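Local coordinates for protein ribonucleoside-diphosphate reductase (Pseudomonas aeruginosa, PDB 5IM3) that probably reduces ribonucleoside diphosphates to the deoxyribonucleotides needed for DNA synthesis, under allosteric control by nucleotides such as dATP, at residues L490-V495 / L563-P568; D498-L503 / Y526-A531; P506-D511 / L536-V541. All blocks are in the same frame, centred on the assembly; numbering follows the deposited sequence.

Contact 1. Residues L490-V495 / L563-P568; sequences LFMKRV and LTFKDP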
loop_
_atom_site.group_PDB
_atom_site.type_symbol
_atom_site.label_atom_id
_atom_site.label_comp_id
_atom_site.label_asym_id
_atom_site.label_seq_id
_atom_site.Cartn_x
_atom_site.Cartn_y
_atom_site.Cartn_z
ATOM N N LEU A 490 10.651 33.025 16.224
ATOM C CA LEU A 490 11.858 32.261 16.514
ATOM C C LEU A 490 11.703 30.806 16.094
ATOM O O LEU A 490 12.660 30.188 15.618
ATOM C CB LEU A 490 12.194 32.357 18.002
ATOM C CG LEU A 490 13.516 31.732 18.443
ATOM C CD1 LEU A 490 14.691 32.431 17.785
ATOM C CD2 LEU A 490 13.642 31.794 19.952
ATOM N N PHE A 491 10.506 30.240 16.259
ATOM C CA PHE A 491 10.291 28.860 15.837
ATOM C C PHE A 491 10.508 28.715 14.337
ATOM O O PHE A 491 11.212 27.805 13.885
ATOM C CB PHE A 491 8.890 28.389 16.223
ATOM C CG PHE A 491 8.539 27.037 15.662
ATOM C CD1 PHE A 491 9.048 25.880 16.232
ATOM C CD2 PHE A 491 7.712 26.922 14.558
ATOM C CE1 PHE A 491 8.733 24.635 15.712
ATOM C CE2 PHE A 491 7.396 25.678 14.034
ATOM C CZ PHE A 491 7.906 24.535 14.615
ATOM N N MET A 492 9.906 29.607 13.547
ATOM C CA MET A 492 10.116 29.572 12.104
ATOM C C MET A 492 11.585 29.777 11.758
ATOM O O MET A 492 12.103 29.153 10.825
ATOM C CB MET A 492 9.254 30.633 11.422
ATOM C CG MET A 492 7.756 30.477 11.656
ATOM S SD MET A 492 7.091 28.904 11.085
ATOM C CE MET A 492 7.514 28.958 9.340
ATOM N N LYS A 493 12.273 30.656 12.494
ATOM C CA LYS A 493 13.710 30.815 12.294
ATOM C C LYS A 493 14.440 29.491 12.488
ATOM O O LYS A 493 15.349 29.155 11.720
ATOM C CB LYS A 493 14.265 31.871 13.251
ATOM C CG LYS A 493 13.876 33.303 12.921
ATOM C CD LYS A 493 14.566 34.275 13.870
ATOM C CE LYS A 493 14.256 35.726 13.532
ATOM N NZ LYS A 493 14.953 36.671 14.452
ATOM N N ARG A 494 14.056 28.727 13.514
ATOM C CA ARG A 494 14.700 27.441 13.760
ATOM C C ARG A 494 14.348 26.425 12.680
ATOM O O ARG A 494 15.158 25.543 12.373
ATOM C CB ARG A 494 14.306 26.917 15.143
ATOM C CG ARG A 494 14.748 27.809 16.299
ATOM C CD ARG A 494 16.246 27.704 16.563
ATOM N NE ARG A 494 16.690 28.629 17.607
ATOM C CZ ARG A 494 16.619 28.383 18.912
ATOM N NH1 ARG A 494 16.117 27.237 19.356
ATOM N NH2 ARG A 494 17.050 29.288 19.780
ATOM N N VAL A 495 13.157 26.531 12.090
ATOM C CA VAL A 495 12.811 25.675 10.959
ATOM C C VAL A 495 13.688 26.012 9.758
ATOM O O VAL A 495 14.311 25.132 9.152
ATOM C CB VAL A 495 11.314 25.816 10.620
ATOM C CG1 VAL A 495 10.977 25.066 9.332
ATOM C CG2 VAL A 495 10.454 25.308 11.774
ATOM N N LEU A 563 -2.522 27.945 11.393
ATOM C CA LEU A 563 -1.216 28.567 11.577
ATOM C C LEU A 563 -1.388 30.080 11.645
ATOM O O LEU A 563 -1.815 30.703 10.666
ATOM C CB LEU A 563 -0.269 28.187 10.439
ATOM C CG LEU A 563 0.457 26.838 10.518
ATOM C CD1 LEU A 563 -0.493 25.673 10.729
ATOM C CD2 LEU A 563 1.277 26.616 9.251
ATOM N N THR A 564 -1.057 30.665 12.795
ATOM C CA THR A 564 -1.071 32.111 12.983
ATOM C C THR A 564 0.239 32.529 13.634
ATOM O O THR A 564 0.856 31.749 14.366
ATOM C CB THR A 564 -2.262 32.569 13.845
ATOM O OG1 THR A 564 -2.092 32.105 15.187
ATOM C CG2 THR A 564 -3.580 32.032 13.283
ATOM N N PHE A 565 0.660 33.765 13.372
ATOM C CA PHE A 565 2.005 34.218 13.714
ATOM C C PHE A 565 1.947 35.311 14.776
ATOM O O PHE A 565 1.407 36.397 14.539
ATOM C CB PHE A 565 2.734 34.685 12.458
ATOM C CG PHE A 565 2.881 33.602 11.434
ATOM C CD1 PHE A 565 3.714 32.522 11.675
ATOM C CD2 PHE A 565 2.162 33.638 10.253
ATOM C CE1 PHE A 565 3.844 31.509 10.747
ATOM C CE2 PHE A 565 2.287 32.625 9.320
ATOM C CZ PHE A 565 3.128 31.559 9.570
ATOM N N LYS A 566 2.545 35.019 15.931
ATOM C CA LYS A 566 2.378 35.846 17.119
ATOM C C LYS A 566 3.077 37.195 16.979
ATOM O O LYS A 566 2.538 38.224 17.402
ATOM C CB LYS A 566 2.909 35.076 18.333
ATOM C CG LYS A 566 3.295 35.910 19.544
ATOM C CD LYS A 566 3.939 35.034 20.598
ATOM C CE LYS A 566 4.359 35.842 21.808
ATOM N NZ LYS A 566 5.312 35.080 22.664
ATOM N N ASP A 567 4.271 37.211 16.403
ATOM C CA ASP A 567 5.116 38.397 16.459
ATOM C C ASP A 567 4.659 39.502 15.510
ATOM O O ASP A 567 4.636 40.674 15.914
ATOM C CB ASP A 567 6.568 38.001 16.189
ATOM C CG ASP A 567 7.188 37.258 17.364
ATOM O OD1 ASP A 567 6.934 37.656 18.521
ATOM O OD2 ASP A 567 7.915 36.269 17.138
ATOM N N PRO A 568 4.295 39.208 14.257
ATOM C CA PRO A 568 3.707 40.274 13.428
ATOM C C PRO A 568 2.399 40.812 13.992
ATOM O O PRO A 568 2.124 42.010 13.850
ATOM C CB PRO A 568 3.516 39.605 12.056
ATOM C CG PRO A 568 3.640 38.146 12.293
ATOM C CD PRO A 568 4.551 37.988 13.471
HETATM O O HOH W 1 10.037 35.239 18.172
#

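Contact 2. Residues D498-L503 / Y526-A531; sequences DGSWTL and YYEALA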
loop_
_atom_site.group_PDB
_atom_site.type_symbol
_atom_site.label_atom_id
_atom_site.label_comp_id
_atom_site.label_asym_id
_atom_site.label_seq_id
_atom_site.Cartn_x
_atom_site.Cartn_y
_atom_site.Cartn_z
ATOM N N ASP A 498 17.171 24.758 10.440
ATOM C CA ASP A 498 17.315 23.381 10.915
ATOM C C ASP A 498 17.823 23.347 12.356
ATOM O O ASP A 498 18.656 22.516 12.722
ATOM C CB ASP A 498 18.239 22.578 9.995
ATOM C CG ASP A 498 18.192 21.085 10.272
ATOM O OD1 ASP A 498 17.146 20.599 10.749
ATOM O OD2 ASP A 498 19.204 20.398 10.004
ATOM N N GLY A 499 17.315 24.264 13.183
ATOM C CA GLY A 499 17.709 24.344 14.572
ATOM C C GLY A 499 16.813 23.520 15.480
ATOM O O GLY A 499 15.853 22.878 15.055
ATOM N N SER A 500 17.148 23.551 16.767
ATOM C CA SER A 500 16.394 22.832 17.778
ATOM C C SER A 500 15.304 23.732 18.362
ATOM O O SER A 500 15.193 24.916 18.034
ATOM C CB SER A 500 17.329 22.328 18.873
ATOM O OG SER A 500 17.963 23.416 19.525
ATOM N N TRP A 501 14.492 23.161 19.249
ATOM C CA TRP A 501 13.348 23.864 19.815
ATOM C C TRP A 501 12.989 23.195 21.132
ATOM O O TRP A 501 12.817 21.973 21.175
ATOM C CB TRP A 501 12.163 23.837 18.839
ATOM C CG TRP A 501 10.946 24.581 19.297
ATOM C CD1 TRP A 501 9.746 24.043 19.661
ATOM C CD2 TRP A 501 10.804 26.001 19.432
ATOM N NE1 TRP A 501 8.868 25.038 20.013
ATOM C CE2 TRP A 501 9.492 26.250 19.881
ATOM C CE3 TRP A 501 11.658 27.086 19.216
ATOM C CZ2 TRP A 501 9.015 27.538 20.120
ATOM C CZ3 TRP A 501 11.181 28.369 19.454
ATOM C CH2 TRP A 501 9.872 28.581 19.902
ATOM N N THR A 502 12.885 23.987 22.195
ATOM C CA THR A 502 12.659 23.470 23.538
ATOM C C THR A 502 11.241 23.791 23.992
ATOM O O THR A 502 10.780 24.929 23.858
ATOM C CB THR A 502 13.670 24.054 24.529
ATOM O OG1 THR A 502 15.000 23.752 24.089
ATOM C CG2 THR A 502 13.459 23.471 25.921
ATOM N N LEU A 503 10.558 22.787 24.533
ATOM C CA LEU A 503 9.222 22.953 25.079
ATOM C C LEU A 503 9.302 23.189 26.583
ATOM O O LEU A 503 10.077 22.532 27.286
ATOM C CB LEU A 503 8.355 21.724 24.785
ATOM C CG LEU A 503 8.372 21.221 23.338
ATOM C CD1 LEU A 503 7.400 20.064 23.155
ATOM C CD2 LEU A 503 8.052 22.346 22.370
ATOM N N TYR A 526 17.581 32.550 26.836
ATOM C CA TYR A 526 18.032 32.470 28.223
ATOM C C TYR A 526 17.459 31.236 28.908
ATOM O O TYR A 526 18.185 30.476 29.557
ATOM C CB TYR A 526 17.637 33.746 28.969
ATOM C CG TYR A 526 17.740 33.665 30.476
ATOM C CD1 TYR A 526 18.931 33.955 31.131
ATOM C CD2 TYR A 526 16.640 33.312 31.246
ATOM C CE1 TYR A 526 19.026 33.887 32.510
ATOM C CE2 TYR A 526 16.724 33.241 32.625
ATOM C CZ TYR A 526 17.917 33.532 33.251
ATOM O OH TYR A 526 18.001 33.464 34.624
ATOM N N TYR A 527 16.149 31.015 28.768
ATOM C CA TYR A 527 15.542 29.815 29.331
ATOM C C TYR A 527 16.075 28.557 28.662
ATOM O O TYR A 527 16.234 27.523 29.321
ATOM C CB TYR A 527 14.017 29.884 29.196
ATOM C CG TYR A 527 13.353 30.835 30.168
ATOM C CD1 TYR A 527 13.698 30.839 31.516
ATOM C CD2 TYR A 527 12.384 31.735 29.740
ATOM C CE1 TYR A 527 13.099 31.704 32.403
ATOM C CE2 TYR A 527 11.777 32.605 30.625
ATOM C CZ TYR A 527 12.138 32.585 31.955
ATOM O OH TYR A 527 11.539 33.449 32.839
ATOM N N GLU A 528 16.359 28.629 27.360
ATOM C CA GLU A 528 16.901 27.477 26.647
ATOM C C GLU A 528 18.253 27.072 27.222
ATOM O O GLU A 528 18.506 25.889 27.472
ATOM C CB GLU A 528 17.019 27.801 25.155
ATOM C CG GLU A 528 16.454 26.738 24.227
ATOM C CD GLU A 528 16.671 27.070 22.759
ATOM O OE1 GLU A 528 17.110 28.201 22.459
ATOM O OE2 GLU A 528 16.405 26.196 21.904
ATOM N N ALA A 529 19.136 28.051 27.442
ATOM C CA ALA A 529 20.444 27.763 28.021
ATOM C C ALA A 529 20.307 27.222 29.438
ATOM O O ALA A 529 21.091 26.367 29.868
ATOM C CB ALA A 529 21.305 29.024 28.010
ATOM N N LEU A 530 19.315 27.712 30.180
ATOM C CA LEU A 530 19.088 27.240 31.540
ATOM C C LEU A 530 18.757 25.754 31.554
ATOM O O LEU A 530 19.309 24.988 32.351
ATOM C CB LEU A 530 17.959 28.048 32.181
ATOM C CG LEU A 530 18.205 28.677 33.547
ATOM C CD1 LEU A 530 19.377 29.646 33.522
ATOM C CD2 LEU A 530 16.938 29.389 33.981
ATOM N N ALA A 531 17.848 25.328 30.673
ATOM C CA ALA A 531 17.451 23.926 30.636
ATOM C C ALA A 531 18.606 23.023 30.225
ATOM O O ALA A 531 18.714 21.895 30.716
ATOM C CB ALA A 531 16.274 23.739 29.679
#

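Contact 3. Residues P506-D511 / L536-V541; sequences PSDVPD and LKLHKV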
loop_
_atom_site.group_PDB
_atom_site.type_symbol
_atom_site.label_atom_id
_atom_site.label_comp_id
_atom_site.label_asym_id
_atom_site.label_seq_id
_atom_site.Cartn_x
_atom_site.Cartn_y
_atom_site.Cartn_z
ATOM N N PRO A 506 4.408 26.863 30.849
ATOM C CA PRO A 506 4.374 28.311 31.115
ATOM C C PRO A 506 4.589 28.668 32.574
ATOM O O PRO A 506 5.076 29.768 32.859
ATOM C CB PRO A 506 2.977 28.726 30.626
ATOM C CG PRO A 506 2.184 27.476 30.609
ATOM C CD PRO A 506 3.144 26.381 30.273
ATOM N N SER A 507 4.251 27.777 33.511
ATOM C CA SER A 507 4.446 28.080 34.926
ATOM C C SER A 507 5.919 28.231 35.288
ATOM O O SER A 507 6.235 28.907 36.271
ATOM C CB SER A 507 3.804 26.998 35.796
ATOM O OG SER A 507 4.258 25.709 35.434
ATOM N N ASP A 508 6.823 27.618 34.525
ATOM C CA ASP A 508 8.249 27.845 34.711
ATOM C C ASP A 508 8.765 29.051 33.938
ATOM O O ASP A 508 9.842 29.564 34.265
ATOM C CB ASP A 508 9.044 26.608 34.285
ATOM C CG ASP A 508 8.816 25.421 35.201
ATOM O OD1 ASP A 508 8.940 25.582 36.437
ATOM O OD2 ASP A 508 8.506 24.326 34.686
ATOM N N VAL A 509 8.032 29.513 32.929
ATOM C CA VAL A 509 8.461 30.634 32.100
ATOM C C VAL A 509 7.278 31.582 31.925
ATOM O O VAL A 509 6.862 31.854 30.790
ATOM C CB VAL A 509 9.005 30.141 30.749
ATOM C CG1 VAL A 509 10.313 29.372 30.957
ATOM C CG2 VAL A 509 7.981 29.256 30.033
ATOM N N PRO A 510 6.718 32.125 33.011
ATOM C CA PRO A 510 5.444 32.854 32.898
ATOM C C PRO A 510 5.530 34.153 32.116
ATOM O O PRO A 510 4.479 34.709 31.773
ATOM C CB PRO A 510 5.060 33.117 34.361
ATOM C CG PRO A 510 6.353 33.061 35.118
ATOM C CD PRO A 510 7.200 32.052 34.404
ATOM N N ASP A 511 6.727 34.647 31.813
ATOM C CA ASP A 511 6.879 35.923 31.127
ATOM C C ASP A 511 6.960 35.791 29.610
ATOM O O ASP A 511 6.823 36.801 28.914
ATOM C CB ASP A 511 8.123 36.657 31.651
ATOM C CG ASP A 511 9.369 35.786 31.642
ATOM O OD1 ASP A 511 9.259 34.580 31.948
ATOM O OD2 ASP A 511 10.460 36.309 31.331
ATOM N N LEU A 536 16.539 23.845 34.750
ATOM C CA LEU A 536 15.106 23.948 34.458
ATOM C C LEU A 536 14.650 22.555 34.019
ATOM O O LEU A 536 14.650 22.231 32.830
ATOM C CB LEU A 536 14.821 25.007 33.402
ATOM C CG LEU A 536 13.357 25.247 33.019
ATOM C CD1 LEU A 536 12.431 25.132 34.221
ATOM C CD2 LEU A 536 13.213 26.617 32.379
ATOM N N LYS A 537 14.250 21.745 35.003
ATOM C CA LYS A 537 14.108 20.306 34.794
ATOM C C LYS A 537 13.033 19.987 33.762
ATOM O O LYS A 537 13.243 19.159 32.868
ATOM C CB LYS A 537 13.793 19.625 36.129
ATOM C CG LYS A 537 13.539 18.119 36.051
ATOM C CD LYS A 537 14.799 17.346 35.709
ATOM C CE LYS A 537 14.533 15.847 35.659
ATOM N NZ LYS A 537 15.738 15.072 35.237
ATOM N N LEU A 538 11.869 20.617 33.876
ATOM C CA LEU A 538 10.717 20.238 33.061
ATOM C C LEU A 538 10.845 20.886 31.689
ATOM O O LEU A 538 10.523 22.063 31.510
ATOM C CB LEU A 538 9.420 20.643 33.749
ATOM C CG LEU A 538 8.133 20.268 33.008
ATOM C CD1 LEU A 538 8.034 18.760 32.819
ATOM C CD2 LEU A 538 6.917 20.796 33.750
ATOM N N HIS A 539 11.310 20.115 30.709
ATOM C CA HIS A 539 11.450 20.615 29.349
ATOM C C HIS A 539 11.607 19.437 28.398
ATOM O O HIS A 539 11.866 18.303 28.809
ATOM C CB HIS A 539 12.639 21.573 29.222
ATOM C CG HIS A 539 13.970 20.895 29.293
ATOM N ND1 HIS A 539 14.523 20.461 30.478
ATOM C CD2 HIS A 539 14.862 20.579 28.325
ATOM C CE1 HIS A 539 15.697 19.906 30.237
ATOM N NE2 HIS A 539 15.926 19.965 28.938
ATOM N N LYS A 540 11.440 19.728 27.110
ATOM C CA LYS A 540 11.598 18.748 26.043
ATOM C C LYS A 540 12.279 19.419 24.863
ATOM O O LYS A 540 11.831 20.477 24.409
ATOM C CB LYS A 540 10.250 18.180 25.592
ATOM C CG LYS A 540 9.905 16.821 26.169
ATOM C CD LYS A 540 8.794 16.142 25.370
ATOM C CE LYS A 540 9.253 15.776 23.963
ATOM N NZ LYS A 540 8.262 14.934 23.244
ATOM N N VAL A 541 13.346 18.805 24.364
ATOM C CA VAL A 541 14.056 19.303 23.194
ATOM C C VAL A 541 13.654 18.461 21.993
ATOM O O VAL A 541 13.762 17.227 22.020
ATOM C CB VAL A 541 15.578 19.274 23.400
ATOM C CG1 VAL A 541 16.282 19.849 22.180
ATOM C CG2 VAL A 541 15.959 20.045 24.658
HETATM O O HOH W 2 8.991 24.068 32.128
#

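Contact 1. Residues L490-V495 / L563-P568
Met492 and Phe565 make the apolar half of this contact, in which the helix 489-496 lies beside the end of strand 562-565. The thioether chain crosses the phenyl group at about a right angle and reaches only one corner of it: CG of Met492 is 4.1 Å from CE1 of Phe565, and SD is 4.2 Å from the same CE1 carbon. CG approaches the ring obliquely. In Met492 CG lies anti to the carbonyl carbon (chi1 -60°), and the bend at chi2 sets SD beside the same ring carbon. Trp896 meets both partners, its ring lying at about 45° to that of Phe565, while Ile487 and Trp548 also pack on the methionine.

The polar half runs through water. One water accepts from Leu490 N at 3.0 Å and donates to Asp567 OD2 at 2.6 Å, bridging a gap between this N and OD2 of 4.3 Å that a direct bond would not span. The same OD2 also accepts from the amide of Asp489, and OD1 takes the amide of Gly517.

Phe565 is at the N-cap position of helix 566-571, and Asp567 lies two residues on. Strand 562-565 runs parallel to 482-487 in the sheet of the catalytic barrel domain, and the contact joins this strand and the helix that follows it to the helix that follows 482-487.

Only a small area is buried between the segments, yet the buried carboxylate is well satisfied: OD2 is gripped by the Asp489 amide and the water at the start of helix 489-496, and OD1 by the Gly517 amide at the start of helix 517-532. These helix ends would probably stabilise its negative charge.

Contact 2. Residues D498-L503 / Y526-A531
Glu528 reaches from helix 517-532 toward Thr502 on strand 500-504, and the two side chains cross obliquely. The methylene rather than the acid makes the closest approach: CG of Glu528 lies 3.3 Å from Thr502 OG1 and 3.9 Å from Thr502 CB. Beyond CG the glutamate is extended and runs on past the threonine, leaving OE2 3.6 Å from Thr502 OG1 without a hydrogen bond between them. Thr502 holds OG1 anti to its carbonyl carbon (chi1 -58°), with the hydroxyl over the glutamate chain.

Further back along the strand, the CB of Ser500 also points toward the helix, but its OG stays 4.0 Å from Glu528 OE2, too long for a bond. Trp501 points the other way, stacking on Tyr524, meeting Phe491 edge-to-face and bonding through NE1 to Thr456 O.

Strand and helix axes lie nearly perpendicular, at 83° and 9.5 Å apart, with the glutamate spanning much of the gap. NH1 of Arg494 makes a salt bridge to its OE2 and also bonds Ser500 O.

Strand and helix are thus linked through a third element, by a salt bridge on one side and a hydrogen bond on the other, while the direct contact is the threonine hydroxyl resting on the glutamate's CG, without a hydrogen bond.

Contact 3. Residues P506-D511 / L536-V541
A water molecule joins Asp508 to Leu538, donating to Asp508 OD2 and to the carbonyl oxygen Leu538 O, each at 2.6 Å. These two short bonds are the polar link between the loop 506-511 and the chain entering strand 539-543, since no direct hydrogen bond spans the contact. The carboxylate oxygen that takes the water also rests against the flank of Leu538, 3.9 Å from its CB, the two side chains crossing at about a right angle.

Leu536 covers another part of the aspartate. Its CD1 methyl sits 3.7 Å from Asp508 CB and close to CG as well, whereas its other methyl, CD2, packs on Val509 CG1 at 4.2 Å. With CG of Leu536 anti to the backbone N (chi1 -179°), the branched end extends to the loop; the methyls then divide between Asp508 and Val509. Phe504 of the neighbouring strand touches both Val509 and Leu536.

Bonds within each segment add to this. Val509 N donates to Pro506 O across a type I turn that has Ser507 and Asp508 at its corners. On the other side His539 ND1 folds back to Lys537 O at 3.0 Å, approaching from above the carbonyl plane, and makes a weak second bond to Leu536 O.

The allosteric nucleotide is near: the side chain of Asp508 is about 10 Å from a bound dATP, and that of Leu538 about 7 Å from the side chain of Arg410, a dATP-binding residue that Ser507 touches.

The aspartate therefore serves both kinds of contact: its carbon atoms pack on leucine while OD2 is bound by water, so the link to the Leu538 carbonyl is indirect.

Overall arrangement
Following the chain from the N terminus, 490-495 is the first of the six segments, and contact 1 closes the longest loop when 563-568 comes back beside it. The other two contacts nest inside that loop. Contact 2 opens at 498-503 and contact 3 at 506-511; the first closes at 526-531 and the second at 536-541, so the two cross. They meet at the antiparallel pair of strands 500-504 and 539-543 and at helix 517-532, where Tyr527 bonds Asp511. Contact 1 joins this excursion to the barrel sheet, and Arg494 connects it with contact 2. Contacts 1 and 3 do not touch.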